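Long-range contact in SCO1/SenC family lipoprotein (Bacillus anthracis, PDB 4HDE), which probably helps deliver copper to cytochrome c oxidase, or keep its copper-binding thiols reduced, during assembly: residues K31-Q45 with Q130-G144. Residues are numbered along the deposited sequence; the frame is centred on the assembly and turned at random.
Sequences KGKVWVADFMFTNCQ and QVIHGTSFYLIDQNG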
loop_
_atom_site.group_PDB
_atom_site.type_symbol
_atom_site.label_atom_id
_atom_site.label_comp_id
_atom_site.label_asym_id
_atom_site.label_seq_id
_atom_site.Cartn_x
_atom_site.Cartn_y
_atom_site.Cartn_z
ATOM N N LYS A 31 3.764 -7.708 10.917
ATOM C CA LYS A 31 5.012 -7.669 11.667
ATOM C C LYS A 31 5.781 -8.968 11.462
ATOM O O LYS A 31 5.307 -10.046 11.799
ATOM C CB LYS A 31 4.747 -7.417 13.152
ATOM C CG LYS A 31 6.001 -7.272 14.006
ATOM C CD LYS A 31 6.774 -6.014 13.637
ATOM C CE LYS A 31 7.921 -5.751 14.607
ATOM N NZ LYS A 31 7.456 -5.573 16.016
ATOM N N GLY A 32 6.990 -8.860 10.918
ATOM C CA GLY A 32 7.763 -10.034 10.555
ATOM C C GLY A 32 7.773 -10.320 9.064
ATOM O O GLY A 32 8.505 -11.201 8.603
ATOM N N LYS A 33 6.967 -9.593 8.304
ATOM C CA LYS A 33 6.927 -9.750 6.859
ATOM C C LYS A 33 7.478 -8.505 6.177
ATOM O O LYS A 33 7.482 -7.411 6.751
ATOM C CB LYS A 33 5.498 -10.050 6.382
ATOM C CG LYS A 33 4.982 -11.434 6.807
ATOM C CD LYS A 33 3.527 -11.646 6.426
ATOM C CE LYS A 33 3.060 -13.036 6.796
ATOM N NZ LYS A 33 3.703 -14.050 5.915
ATOM N N VAL A 34 7.955 -8.681 4.951
ATOM C CA VAL A 34 8.328 -7.561 4.102
ATOM C C VAL A 34 7.067 -7.172 3.351
ATOM O O VAL A 34 6.380 -8.033 2.783
ATOM C CB VAL A 34 9.443 -7.979 3.116
ATOM C CG1 VAL A 34 9.740 -6.867 2.096
ATOM C CG2 VAL A 34 10.706 -8.353 3.884
ATOM N N TRP A 35 6.735 -5.887 3.359
ATOM C CA TRP A 35 5.542 -5.454 2.657
ATOM C C TRP A 35 5.685 -4.116 1.956
ATOM O O TRP A 35 6.581 -3.329 2.245
ATOM C CB TRP A 35 4.303 -5.497 3.561
ATOM C CG TRP A 35 4.330 -4.726 4.860
ATOM C CD1 TRP A 35 5.061 -5.014 5.971
ATOM C CD2 TRP A 35 3.514 -3.594 5.203
ATOM N NE1 TRP A 35 4.765 -4.124 6.983
ATOM C CE2 TRP A 35 3.821 -3.241 6.531
ATOM C CE3 TRP A 35 2.558 -2.844 4.510
ATOM C CZ2 TRP A 35 3.214 -2.164 7.182
ATOM C CZ3 TRP A 35 1.948 -1.777 5.166
ATOM C CH2 TRP A 35 2.283 -1.446 6.482
ATOM N N VAL A 36 4.814 -3.915 0.977
ATOM C CA VAL A 36 4.797 -2.696 0.187
ATOM C C VAL A 36 3.440 -2.043 0.354
ATOM O O VAL A 36 2.410 -2.705 0.230
ATOM C CB VAL A 36 5.026 -3.002 -1.295
ATOM C CG1 VAL A 36 5.059 -1.724 -2.108
ATOM C CG2 VAL A 36 6.327 -3.772 -1.475
ATOM N N ALA A 37 3.445 -0.748 0.652
ATOM C CA ALA A 37 2.211 0.005 0.892
ATOM C C ALA A 37 1.989 1.100 -0.156
ATOM O O ALA A 37 2.941 1.739 -0.628
ATOM C CB ALA A 37 2.243 0.625 2.271
ATOM N N ASP A 38 0.724 1.311 -0.515
ATOM C CA ASP A 38 0.328 2.536 -1.188
ATOM C C ASP A 38 -1.005 3.056 -0.639
ATOM O O ASP A 38 -1.651 2.391 0.178
ATOM C CB ASP A 38 0.342 2.380 -2.722
ATOM C CG ASP A 38 -0.790 1.518 -3.258
ATOM O OD1 ASP A 38 -1.467 0.825 -2.481
ATOM O OD2 ASP A 38 -0.995 1.514 -4.506
ATOM N N PHE A 39 -1.379 4.250 -1.094
ATOM C CA PHE A 39 -2.628 4.923 -0.724
ATOM C C PHE A 39 -3.425 5.178 -1.994
ATOM O O PHE A 39 -2.871 5.634 -2.990
ATOM C CB PHE A 39 -2.325 6.239 -0.005
ATOM C CG PHE A 39 -1.732 6.049 1.359
ATOM C CD1 PHE A 39 -2.540 6.073 2.483
ATOM C CD2 PHE A 39 -0.369 5.831 1.525
ATOM C CE1 PHE A 39 -2.006 5.888 3.754
ATOM C CE2 PHE A 39 0.168 5.645 2.798
ATOM C CZ PHE A 39 -0.655 5.671 3.910
HETATM N N MSE A 40 -4.719 4.896 -1.959
HETATM C CA MSE A 40 -5.558 5.021 -3.146
HETATM C C MSE A 40 -7.025 5.115 -2.763
HETATM O O MSE A 40 -7.372 5.078 -1.589
HETATM C CB MSE A 40 -5.346 3.818 -4.060
HETATM C CG MSE A 40 -5.431 2.482 -3.337
HETATM SE SE MSE A 40 -6.301 1.111 -4.400
HETATM C CE MSE A 40 -8.150 1.634 -4.103
ATOM N N PHE A 41 -7.889 5.285 -3.755
ATOM C CA PHE A 41 -9.329 5.245 -3.512
ATOM C C PHE A 41 -10.044 4.779 -4.763
ATOM O O PHE A 41 -9.568 5.006 -5.872
ATOM C CB PHE A 41 -9.886 6.572 -2.953
ATOM C CG PHE A 41 -9.826 7.743 -3.903
ATOM C CD1 PHE A 41 -10.990 8.295 -4.428
ATOM C CD2 PHE A 41 -8.610 8.326 -4.219
ATOM C CE1 PHE A 41 -10.928 9.387 -5.286
ATOM C CE2 PHE A 41 -8.545 9.420 -5.068
ATOM C CZ PHE A 41 -9.692 9.938 -5.608
ATOM N N THR A 42 -11.176 4.105 -4.593
ATOM C CA THR A 42 -11.801 3.424 -5.726
ATOM C C THR A 42 -12.501 4.355 -6.706
ATOM O O THR A 42 -12.700 3.986 -7.859
ATOM C CB THR A 42 -12.776 2.295 -5.300
ATOM O OG1 THR A 42 -13.983 2.853 -4.773
ATOM C CG2 THR A 42 -12.129 1.383 -4.265
ATOM N N ASN A 43 -12.865 5.555 -6.271
ATOM C CA ASN A 43 -13.517 6.497 -7.177
ATOM C C ASN A 43 -12.549 7.455 -7.865
ATOM O O ASN A 43 -12.962 8.465 -8.427
ATOM C CB ASN A 43 -14.625 7.267 -6.460
ATOM C CG ASN A 43 -15.871 6.427 -6.258
ATOM O OD1 ASN A 43 -16.636 6.198 -7.198
ATOM N ND2 ASN A 43 -16.077 5.953 -5.034
ATOM N N CYS A 44 -11.265 7.127 -7.829
ATOM C CA CYS A 44 -10.244 7.968 -8.447
ATOM C C CYS A 44 -10.376 7.995 -9.969
ATOM O O CYS A 44 -10.444 6.953 -10.608
ATOM C CB CYS A 44 -8.840 7.512 -8.045
ATOM S SG CYS A 44 -7.543 8.464 -8.868
ATOM N N GLN A 45 -10.403 9.195 -10.539
ATOM C CA GLN A 45 -10.560 9.369 -11.983
ATOM C C GLN A 45 -9.217 9.557 -12.685
ATOM O O GLN A 45 -9.158 9.745 -13.907
ATOM C CB GLN A 45 -11.478 10.553 -12.275
ATOM C CG GLN A 45 -12.892 10.356 -11.768
ATOM C CD GLN A 45 -13.762 11.577 -11.984
ATOM O OE1 GLN A 45 -13.263 12.699 -12.101
ATOM N NE2 GLN A 45 -15.072 11.365 -12.041
ATOM N N GLN A 130 -12.316 14.209 -5.299
ATOM C CA GLN A 130 -11.096 13.578 -5.788
ATOM C C GLN A 130 -9.968 13.790 -4.783
ATOM O O GLN A 130 -9.237 14.786 -4.832
ATOM C CB GLN A 130 -10.730 14.100 -7.180
ATOM C CG GLN A 130 -11.695 13.638 -8.273
ATOM C CD GLN A 130 -11.656 12.130 -8.488
ATOM O OE1 GLN A 130 -10.661 11.581 -8.954
ATOM N NE2 GLN A 130 -12.738 11.456 -8.127
ATOM N N VAL A 131 -9.855 12.836 -3.864
ATOM C CA VAL A 131 -8.965 12.926 -2.719
ATOM C C VAL A 131 -7.517 13.138 -3.117
ATOM O O VAL A 131 -6.984 12.436 -3.980
ATOM C CB VAL A 131 -9.073 11.658 -1.850
ATOM C CG1 VAL A 131 -8.311 11.836 -0.566
ATOM C CG2 VAL A 131 -10.529 11.328 -1.543
ATOM N N ILE A 132 -6.892 14.120 -2.483
ATOM C CA ILE A 132 -5.452 14.329 -2.570
ATOM C C ILE A 132 -4.735 13.316 -1.679
ATOM O O ILE A 132 -5.086 13.148 -0.519
ATOM C CB ILE A 132 -5.110 15.751 -2.089
ATOM C CG1 ILE A 132 -5.730 16.788 -3.037
ATOM C CG2 ILE A 132 -3.593 15.914 -1.951
ATOM C CD1 ILE A 132 -5.716 18.243 -2.533
ATOM N N HIS A 133 -3.729 12.632 -2.219
ATOM C CA HIS A 133 -2.973 11.652 -1.448
ATOM C C HIS A 133 -1.649 11.396 -2.156
ATOM O O HIS A 133 -1.481 11.781 -3.316
ATOM C CB HIS A 133 -3.752 10.340 -1.329
ATOM C CG HIS A 133 -4.024 9.695 -2.652
ATOM N ND1 HIS A 133 -3.189 8.750 -3.209
ATOM C CD2 HIS A 133 -5.022 9.887 -3.545
ATOM C CE1 HIS A 133 -3.666 8.382 -4.384
ATOM N NE2 HIS A 133 -4.778 9.058 -4.613
ATOM N N GLY A 134 -0.719 10.750 -1.463
ATOM C CA GLY A 134 0.581 10.468 -2.049
ATOM C C GLY A 134 0.517 9.350 -3.073
ATOM O O GLY A 134 -0.318 8.447 -2.965
ATOM N N THR A 135 1.415 9.390 -4.050
ATOM C CA THR A 135 1.420 8.392 -5.115
ATOM C C THR A 135 2.608 7.436 -5.023
ATOM O O THR A 135 2.917 6.720 -5.983
ATOM C CB THR A 135 1.425 9.065 -6.496
ATOM O OG1 THR A 135 2.532 9.963 -6.569
ATOM C CG2 THR A 135 0.133 9.845 -6.719
ATOM N N SER A 136 3.285 7.418 -3.885
ATOM C CA SER A 136 4.462 6.556 -3.742
ATOM C C SER A 136 4.105 5.122 -3.368
ATOM O O SER A 136 3.017 4.845 -2.853
ATOM C CB SER A 136 5.405 7.105 -2.668
ATOM O OG SER A 136 5.900 8.383 -3.019
ATOM N N PHE A 137 5.041 4.213 -3.626
ATOM C CA PHE A 137 5.040 2.891 -3.011
ATOM C C PHE A 137 6.098 2.916 -1.902
ATOM O O PHE A 137 7.178 3.465 -2.093
ATOM C CB PHE A 137 5.440 1.805 -4.016
ATOM C CG PHE A 137 4.436 1.547 -5.124
ATOM C CD1 PHE A 137 3.138 2.062 -5.092
ATOM C CD2 PHE A 137 4.803 0.732 -6.192
ATOM C CE1 PHE A 137 2.244 1.796 -6.131
ATOM C CE2 PHE A 137 3.921 0.462 -7.225
ATOM C CZ PHE A 137 2.642 0.985 -7.194
ATOM N N TYR A 138 5.795 2.305 -0.766
ATOM C CA TYR A 138 6.709 2.254 0.369
ATOM C C TYR A 138 7.070 0.823 0.709
ATOM O O TYR A 138 6.190 -0.026 0.823
ATOM C CB TYR A 138 6.057 2.898 1.594
ATOM C CG TYR A 138 5.628 4.321 1.368
ATOM C CD1 TYR A 138 6.495 5.378 1.606
ATOM C CD2 TYR A 138 4.354 4.610 0.914
ATOM C CE1 TYR A 138 6.093 6.691 1.399
ATOM C CE2 TYR A 138 3.948 5.912 0.699
ATOM C CZ TYR A 138 4.817 6.941 0.940
ATOM O OH TYR A 138 4.402 8.239 0.728
ATOM N N LEU A 139 8.360 0.567 0.889
ATOM C CA LEU A 139 8.846 -0.751 1.283
ATOM C C LEU A 139 9.094 -0.758 2.784
ATOM O O LEU A 139 9.875 0.050 3.292
ATOM C CB LEU A 139 10.130 -1.102 0.528
ATOM C CG LEU A 139 10.758 -2.458 0.841
ATOM C CD1 LEU A 139 9.840 -3.581 0.407
ATOM C CD2 LEU A 139 12.115 -2.571 0.155
ATOM N N ILE A 140 8.440 -1.687 3.475
ATOM C CA ILE A 140 8.511 -1.803 4.928
ATOM C C ILE A 140 9.168 -3.136 5.282
ATOM O O ILE A 140 8.835 -4.174 4.704
ATOM C CB ILE A 140 7.101 -1.694 5.559
ATOM C CG1 ILE A 140 6.502 -0.316 5.269
ATOM C CG2 ILE A 140 7.148 -1.880 7.053
ATOM C CD1 ILE A 140 5.379 -0.322 4.268
ATOM N N ASP A 141 10.112 -3.108 6.216
ATOM C CA ASP A 141 10.857 -4.326 6.543
ATOM C C ASP A 141 10.190 -5.160 7.643
ATOM O O ASP A 141 9.129 -4.797 8.172
ATOM C CB ASP A 141 12.324 -4.012 6.873
ATOM C CG ASP A 141 12.510 -3.349 8.236
ATOM O OD1 ASP A 141 11.535 -3.169 9.000
ATOM O OD2 ASP A 141 13.679 -3.029 8.552
ATOM N N GLN A 142 10.822 -6.288 7.978
ATOM C CA GLN A 142 10.273 -7.251 8.926
ATOM C C GLN A 142 10.181 -6.670 10.333
ATOM O O GLN A 142 9.394 -7.134 11.159
ATOM C CB GLN A 142 11.123 -8.533 8.935
ATOM C CG GLN A 142 11.203 -9.214 7.566
ATOM C CD GLN A 142 12.472 -8.868 6.811
ATOM O OE1 GLN A 142 12.879 -7.706 6.742
ATOM N NE2 GLN A 142 13.094 -9.877 6.218
ATOM N N ASN A 143 10.973 -5.635 10.585
ATOM C CA ASN A 143 10.969 -4.945 11.869
ATOM C C ASN A 143 9.863 -3.904 11.950
ATOM O O ASN A 143 9.668 -3.273 12.993
ATOM C CB ASN A 143 12.333 -4.304 12.115
ATOM C CG ASN A 143 13.460 -5.306 12.015
ATOM O OD1 ASN A 143 13.590 -6.192 12.861
ATOM N ND2 ASN A 143 14.269 -5.191 10.969
ATOM N N GLY A 144 9.127 -3.738 10.856
ATOM C CA GLY A 144 8.003 -2.825 10.820
ATOM C C GLY A 144 8.352 -1.368 10.592
ATOM O O GLY A 144 7.553 -0.497 10.953
HETATM O O HOH W 1 6.735 -5.815 9.224
HETATM O O HOH W 2 0.703 5.988 -2.020
#
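Strand 35-40 pairs antiparallel with strand 136-140 through two hydrogen-bonded pairs, W35 with I140 and A37 with Y138; the I140 N to W35 O bond is 2.8 Å long. V36 and L139 form the non-hydrogen-bonded pair between them. From F39 on the chains part, and a water bridges the gap, accepting from F39 N at 2.9 Å and donating to the carbonyls of G134 and S136. At the far end, Q130 binds the backbone at the type I turn F41-C44 and just beyond it: NE2 gives an almost straight bond (176°) to N43 O, 3.0 Å away but above that carbonyl's plane, while OE1 accepts from Q45 N at 2.9 Å.

Side-chain packing is concentrated on W35 and F41. With CG between the backbone N and carbonyl carbon (chi1 56°), the W35 indole presents a face to I140, whose CD1 lies 3.7 Å from the six-ring centroid and CG2 near NE1. The F41 ring is sandwiched by V131 CB on one face and C44 CB on the opposite one, and H133 NE2 meets its edge, the two ring planes 87° apart.

This pairing joins the central strand 35-40 of the thioredoxin-like sheet to its antiparallel neighbour 136-140. Strand 70-75 flanks 35-40 and strand 146-151 flanks 136-140; helix 158-169 covers V34, V36 and L139, D38 and H133 touch helix 48-64, and F119 packs edge-to-face with F39 and Y138.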